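Local coordinates for protein coronin (Toxoplasma gondii, PDB 4OZU) that probably binds actin filaments, as coronins generally do, this chain being its WD40-repeat domain, one piece of a longer protein, at residues A[269-282]-A[285-297]. Numbering follows the deposited sequence. Where two conformers were deposited one is given.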
loop_
_atom_site.group_PDB
_atom_site.type_symbol
_atom_site.label_atom_id
_atom_site.label_comp_id
_atom_site.label_asym_id
_atom_site.label_seq_id
_atom_site.Cartn_x
_atom_site.Cartn_y
_atom_site.Cartn_z
ATOM N N SER A 269 10.203 -15.506 1.541
ATOM C CA SER A 269 10.035 -14.056 1.519
ATOM C C SER A 269 8.924 -13.583 2.446
ATOM O O SER A 269 7.852 -14.188 2.486
ATOM C CB SER A 269 9.730 -13.578 0.098
ATOM O OG SER A 269 10.844 -13.778 -0.758
ATOM N N PRO A 270 9.167 -12.489 3.189
ATOM C CA PRO A 270 8.028 -11.878 3.878
ATOM C C PRO A 270 6.923 -11.529 2.890
ATOM O O PRO A 270 7.203 -11.181 1.739
ATOM C CB PRO A 270 8.628 -10.624 4.519
ATOM C CG PRO A 270 10.064 -10.953 4.708
ATOM C CD PRO A 270 10.441 -11.847 3.557
ATOM N N LEU A 271 5.684 -11.667 3.336
ATOM C CA LEU A 271 4.528 -11.418 2.488
ATOM C C LEU A 271 3.898 -10.065 2.788
ATOM O O LEU A 271 3.555 -9.764 3.932
ATOM C CB LEU A 271 3.489 -12.527 2.663
ATOM C CG LEU A 271 3.894 -13.894 2.102
ATOM C CD1 LEU A 271 2.955 -14.979 2.596
ATOM C CD2 LEU A 271 3.938 -13.879 0.584
ATOM N N TYR A 272 3.777 -9.251 1.745
ATOM C CA TYR A 272 3.068 -7.981 1.815
ATOM C C TYR A 272 1.590 -8.214 1.561
ATOM O O TYR A 272 1.221 -8.699 0.488
ATOM C CB TYR A 272 3.631 -6.988 0.796
ATOM C CG TYR A 272 5.019 -6.525 1.157
ATOM C CD1 TYR A 272 5.205 -5.418 1.976
ATOM C CD2 TYR A 272 6.143 -7.210 0.713
ATOM C CE1 TYR A 272 6.469 -4.999 2.333
ATOM C CE2 TYR A 272 7.415 -6.793 1.062
ATOM C CZ TYR A 272 7.566 -5.690 1.878
ATOM O OH TYR A 272 8.818 -5.265 2.237
ATOM N N PRO A 273 0.740 -7.892 2.549
ATOM C CA PRO A 273 -0.708 -7.977 2.354
ATOM C C PRO A 273 -1.273 -6.706 1.733
ATOM O O PRO A 273 -0.945 -5.605 2.181
ATOM C CB PRO A 273 -1.236 -8.178 3.775
ATOM C CG PRO A 273 -0.268 -7.425 4.624
ATOM C CD PRO A 273 1.077 -7.539 3.941
ATOM N N ILE A 274 -2.102 -6.873 0.702
ATOM C CA ILE A 274 -2.792 -5.768 0.045
ATOM C C ILE A 274 -4.294 -5.994 0.129
ATOM O O ILE A 274 -4.799 -6.987 -0.401
ATOM C CB ILE A 274 -2.379 -5.641 -1.437
ATOM C CG1 ILE A 274 -0.863 -5.437 -1.558
ATOM C CG2 ILE A 274 -3.138 -4.516 -2.118
ATOM C CD1 ILE A 274 -0.335 -4.188 -0.877
ATOM N N PHE A 275 -5.003 -5.083 0.793
ATOM C CA PHE A 275 -6.446 -5.208 0.963
ATOM C C PHE A 275 -7.220 -4.265 0.052
ATOM O O PHE A 275 -6.982 -3.058 0.036
ATOM C CB PHE A 275 -6.834 -4.943 2.419
ATOM C CG PHE A 275 -8.268 -5.290 2.751
ATOM C CD1 PHE A 275 -8.791 -6.536 2.443
ATOM C CD2 PHE A 275 -9.077 -4.377 3.410
ATOM C CE1 PHE A 275 -10.093 -6.857 2.774
ATOM C CE2 PHE A 275 -10.383 -4.692 3.742
ATOM C CZ PHE A 275 -10.890 -5.929 3.428
ATOM N N ASP A 276 -8.136 -4.848 -0.712
ATOM C CA ASP A 276 -9.141 -4.112 -1.467
ATOM C C ASP A 276 -10.334 -3.944 -0.535
ATOM O O ASP A 276 -11.134 -4.857 -0.365
ATOM C CB ASP A 276 -9.509 -4.872 -2.750
ATOM C CG ASP A 276 -10.685 -4.253 -3.516
ATOM O OD1 ASP A 276 -11.307 -3.285 -3.021
ATOM O OD2 ASP A 276 -11.008 -4.772 -4.624
ATOM N N GLU A 277 -10.434 -2.772 0.083
ATOM C CA GLU A 277 -11.428 -2.533 1.122
ATOM C C GLU A 277 -12.847 -2.557 0.561
ATOM O O GLU A 277 -13.814 -2.668 1.312
ATOM C CB GLU A 277 -11.169 -1.188 1.804
ATOM C CG GLU A 277 -11.535 0.030 0.952
ATOM C CD GLU A 277 -12.991 0.443 1.111
ATOM O OE1 GLU A 277 -13.454 0.576 2.267
ATOM O OE2 GLU A 277 -13.675 0.634 0.079
ATOM N N THR A 278 -12.957 -2.434 -0.757
ATOM C CA THR A 278 -14.251 -2.289 -1.411
ATOM C C THR A 278 -14.899 -3.639 -1.734
ATOM O O THR A 278 -16.122 -3.769 -1.652
ATOM C CB THR A 278 -14.118 -1.460 -2.709
ATOM O OG1 THR A 278 -13.257 -0.333 -2.472
ATOM C CG2 THR A 278 -15.483 -0.969 -3.174
ATOM N N THR A 279 -14.087 -4.635 -2.087
ATOM C CA THR A 279 -14.590 -5.977 -2.391
ATOM C C THR A 279 -14.204 -7.018 -1.346
ATOM O O THR A 279 -14.819 -8.085 -1.275
ATOM C CB THR A 279 -14.082 -6.495 -3.752
ATOM O OG1 THR A 279 -12.664 -6.681 -3.693
ATOM C CG2 THR A 279 -14.438 -5.534 -4.884
ATOM N N GLY A 280 -13.183 -6.720 -0.551
ATOM C CA GLY A 280 -12.672 -7.677 0.411
ATOM C C GLY A 280 -11.566 -8.579 -0.117
ATOM O O GLY A 280 -11.097 -9.466 0.596
ATOM N N MET A 281 -11.129 -8.364 -1.353
ATOM C CA MET A 281 -10.007 -9.130 -1.882
ATOM C C MET A 281 -8.750 -8.789 -1.101
ATOM O O MET A 281 -8.473 -7.619 -0.797
ATOM C CB MET A 281 -9.774 -8.862 -3.370
ATOM C CG MET A 281 -10.846 -9.383 -4.310
ATOM S SD MET A 281 -11.357 -11.094 -4.048
ATOM C CE MET A 281 -9.799 -11.969 -4.147
ATOM N N LEU A 282 -7.993 -9.830 -0.774
ATOM C CA LEU A 282 -6.785 -9.690 0.028
ATOM C C LEU A 282 -5.656 -10.434 -0.661
ATOM O O LEU A 282 -5.678 -11.664 -0.750
ATOM C CB LEU A 282 -7.025 -10.229 1.442
ATOM C CG LEU A 282 -5.948 -10.035 2.509
ATOM C CD1 LEU A 282 -5.556 -8.573 2.669
ATOM C CD2 LEU A 282 -6.426 -10.592 3.832
ATOM N N CYS A 285 1.719 -10.923 -1.311
ATOM C CA CYS A 285 2.773 -10.890 -2.311
ATOM C C CYS A 285 4.146 -10.866 -1.656
ATOM O O CYS A 285 4.413 -10.023 -0.800
ATOM C CB CYS A 285 2.603 -9.658 -3.201
ATOM S SG CYS A 285 0.903 -9.396 -3.761
ATOM N N GLY A 286 5.009 -11.792 -2.059
ATOM C CA GLY A 286 6.380 -11.811 -1.584
ATOM C C GLY A 286 7.361 -11.385 -2.657
ATOM O O GLY A 286 7.370 -11.940 -3.755
ATOM N N LYS A 287 8.198 -10.399 -2.349
ATOM C CA LYS A 287 9.273 -10.023 -3.262
ATOM C C LYS A 287 10.209 -11.208 -3.444
ATOM O O LYS A 287 10.626 -11.838 -2.467
ATOM C CB LYS A 287 10.046 -8.816 -2.738
ATOM C CG LYS A 287 9.214 -7.556 -2.605
ATOM C CD LYS A 287 9.983 -6.480 -1.862
ATOM C CE LYS A 287 9.969 -5.174 -2.623
ATOM N NZ LYS A 287 10.840 -4.151 -1.989
ATOM N N GLY A 288 10.537 -11.513 -4.694
ATOM C CA GLY A 288 11.371 -12.655 -5.008
ATOM C C GLY A 288 10.567 -13.891 -5.372
ATOM O O GLY A 288 11.100 -14.811 -6.000
ATOM N N ASP A 289 9.296 -13.918 -4.977
ATOM C CA ASP A 289 8.390 -15.001 -5.350
ATOM C C ASP A 289 7.937 -14.809 -6.789
ATOM O O ASP A 289 7.812 -13.676 -7.255
ATOM C CB ASP A 289 7.159 -15.056 -4.433
ATOM C CG ASP A 289 7.493 -15.479 -3.010
ATOM O OD1 ASP A 289 8.622 -15.964 -2.774
ATOM O OD2 ASP A 289 6.613 -15.353 -2.133
ATOM N N SER A 290 7.683 -15.910 -7.488
ATOM C CA SER A 290 7.165 -15.837 -8.850
ATOM C C SER A 290 5.637 -15.944 -8.883
ATOM O O SER A 290 5.033 -15.891 -9.959
ATOM C CB SER A 290 7.788 -16.932 -9.723
ATOM O OG SER A 290 7.501 -18.221 -9.215
ATOM N N SER A 291 5.015 -16.072 -7.711
ATOM C CA SER A 291 3.562 -16.192 -7.625
ATOM C C SER A 291 2.968 -15.297 -6.539
ATOM O O SER A 291 3.665 -14.864 -5.622
ATOM C CB SER A 291 3.167 -17.647 -7.365
ATOM O OG SER A 291 3.692 -18.105 -6.134
ATOM N N CYS A 292 1.677 -15.012 -6.685
ATOM C CA CYS A 292 0.903 -14.229 -5.729
ATOM C C CYS A 292 -0.447 -14.897 -5.530
ATOM O O CYS A 292 -1.136 -15.180 -6.508
ATOM C CB CYS A 292 0.697 -12.795 -6.229
ATOM S SG CYS A 292 -0.889 -12.095 -5.706
ATOM N N ARG A 293 -0.828 -15.165 -4.285
ATOM C CA ARG A 293 -2.142 -15.747 -4.030
ATOM C C ARG A 293 -3.053 -14.749 -3.340
ATOM O O ARG A 293 -2.600 -13.793 -2.707
ATOM C CB ARG A 293 -2.029 -17.027 -3.207
ATOM C CG ARG A 293 -1.386 -16.879 -1.853
ATOM C CD ARG A 293 -1.306 -18.237 -1.173
ATOM N NE ARG A 293 -2.626 -18.851 -1.043
ATOM C CZ ARG A 293 -2.848 -20.075 -0.573
ATOM N NH1 ARG A 293 -1.835 -20.841 -0.183
ATOM N NH2 ARG A 293 -4.088 -20.536 -0.496
ATOM N N TYR A 294 -4.350 -14.967 -3.496
ATOM C CA TYR A 294 -5.326 -14.059 -2.940
ATOM C C TYR A 294 -6.537 -14.770 -2.363
ATOM O O TYR A 294 -6.865 -15.910 -2.715
ATOM C CB TYR A 294 -5.762 -13.040 -3.993
ATOM C CG TYR A 294 -5.889 -13.574 -5.394
ATOM C CD1 TYR A 294 -4.783 -13.644 -6.229
ATOM C CD2 TYR A 294 -7.123 -13.977 -5.902
ATOM C CE1 TYR A 294 -4.897 -14.120 -7.526
ATOM C CE2 TYR A 294 -7.241 -14.451 -7.193
ATOM C CZ TYR A 294 -6.127 -14.518 -8.001
ATOM O OH TYR A 294 -6.249 -14.991 -9.291
ATOM N N TYR A 295 -7.171 -14.043 -1.451
ATOM C CA TYR A 295 -8.271 -14.503 -0.628
ATOM C C TYR A 295 -9.363 -13.454 -0.703
ATOM O O TYR A 295 -9.083 -12.306 -1.058
ATOM C CB TYR A 295 -7.832 -14.670 0.830
ATOM C CG TYR A 295 -6.638 -15.563 1.039
ATOM C CD1 TYR A 295 -5.347 -15.102 0.819
ATOM C CD2 TYR A 295 -6.801 -16.866 1.471
ATOM C CE1 TYR A 295 -4.252 -15.929 1.016
ATOM C CE2 TYR A 295 -5.720 -17.700 1.669
ATOM C CZ TYR A 295 -4.450 -17.229 1.438
ATOM O OH TYR A 295 -3.382 -18.068 1.645
ATOM N N GLN A 296 -10.589 -13.821 -0.352
ATOM C CA GLN A 296 -11.599 -12.808 -0.073
ATOM C C GLN A 296 -11.995 -12.841 1.382
ATOM O O GLN A 296 -12.338 -13.890 1.917
ATOM C CB GLN A 296 -12.852 -12.974 -0.928
ATOM C CG GLN A 296 -13.739 -11.739 -0.812
ATOM C CD GLN A 296 -15.074 -11.862 -1.504
ATOM O OE1 GLN A 296 -15.641 -12.950 -1.612
ATOM N NE2 GLN A 296 -15.594 -10.730 -1.972
ATOM N N TYR A 297 -11.946 -11.668 2.004
ATOM C CA TYR A 297 -12.481 -11.458 3.339
ATOM C C TYR A 297 -13.916 -10.994 3.160
ATOM O O TYR A 297 -14.159 -9.888 2.683
ATOM C CB TYR A 297 -11.641 -10.434 4.092
ATOM C CG TYR A 297 -11.956 -10.255 5.564
ATOM C CD1 TYR A 297 -12.149 -11.344 6.397
ATOM C CD2 TYR A 297 -11.990 -8.985 6.128
ATOM C CE1 TYR A 297 -12.416 -11.170 7.747
ATOM C CE2 TYR A 297 -12.254 -8.803 7.465
ATOM C CZ TYR A 297 -12.459 -9.893 8.270
ATOM O OH TYR A 297 -12.708 -9.701 9.606
HETATM O O HOH W 1 9.127 -9.697 0.386
HETATM O O HOH W 2 -16.031 -9.061 0.835
#
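Tyr272 and Cys285 form an antiparallel hydrogen-bonded pair, exchanging bonds from Tyr272 N to Cys285 O (2.7 Å) and from Cys285 N to Tyr272 O. Along the opposite edge of strand 281-286, Leu282 and Tyr295 pair likewise, and Tyr297 N reaches Gly280 O at 2.7 Å in a nearly straight bond (169°). Gly280 suits its place because its backbone has a positive phi, and having no side chain it lets Tyr297 O come in close.

Polar side chains fasten both turns. Ser269, with OG beside its own backbone N (chi1 -67°), gives its hydroxyl to Lys287 O at 2.6 Å, gripping the type II turn Gly286-Asp289; a water also links Pro270 O to Lys287 N. In the other turn Asp276 OD1 accepts from Thr278 N, an Asx turn, while Thr279 OG1 donates to Asp276 OD2 from above the carboxylate plane, an oxygen that also pairs with Lys322. Extended Gln296 sends NE2 to Thr279 O (2.8 Å), a partner near its amide plane, and the same amide binds Pro10 and Ile12 of the N-terminal segment.

Among the apolar contacts, the flexible thioether of Met281, bent at chi2 and chi3, folds along the sheet to lay CE 3.8 Å from Tyr294 CD2, while SD lies by Gln296 CB. The long methylene chain of Lys287 lets it pass Tyr272 CE2 while its amine continues to Ser36 O. Phe275 CE1 meets Tyr297 CB at 4.1 Å.

Strands 271-275, 281-286 and 291-298, with 301-309 outside them, make the four-stranded antiparallel meander characteristic of one blade of a WD40 beta-propeller.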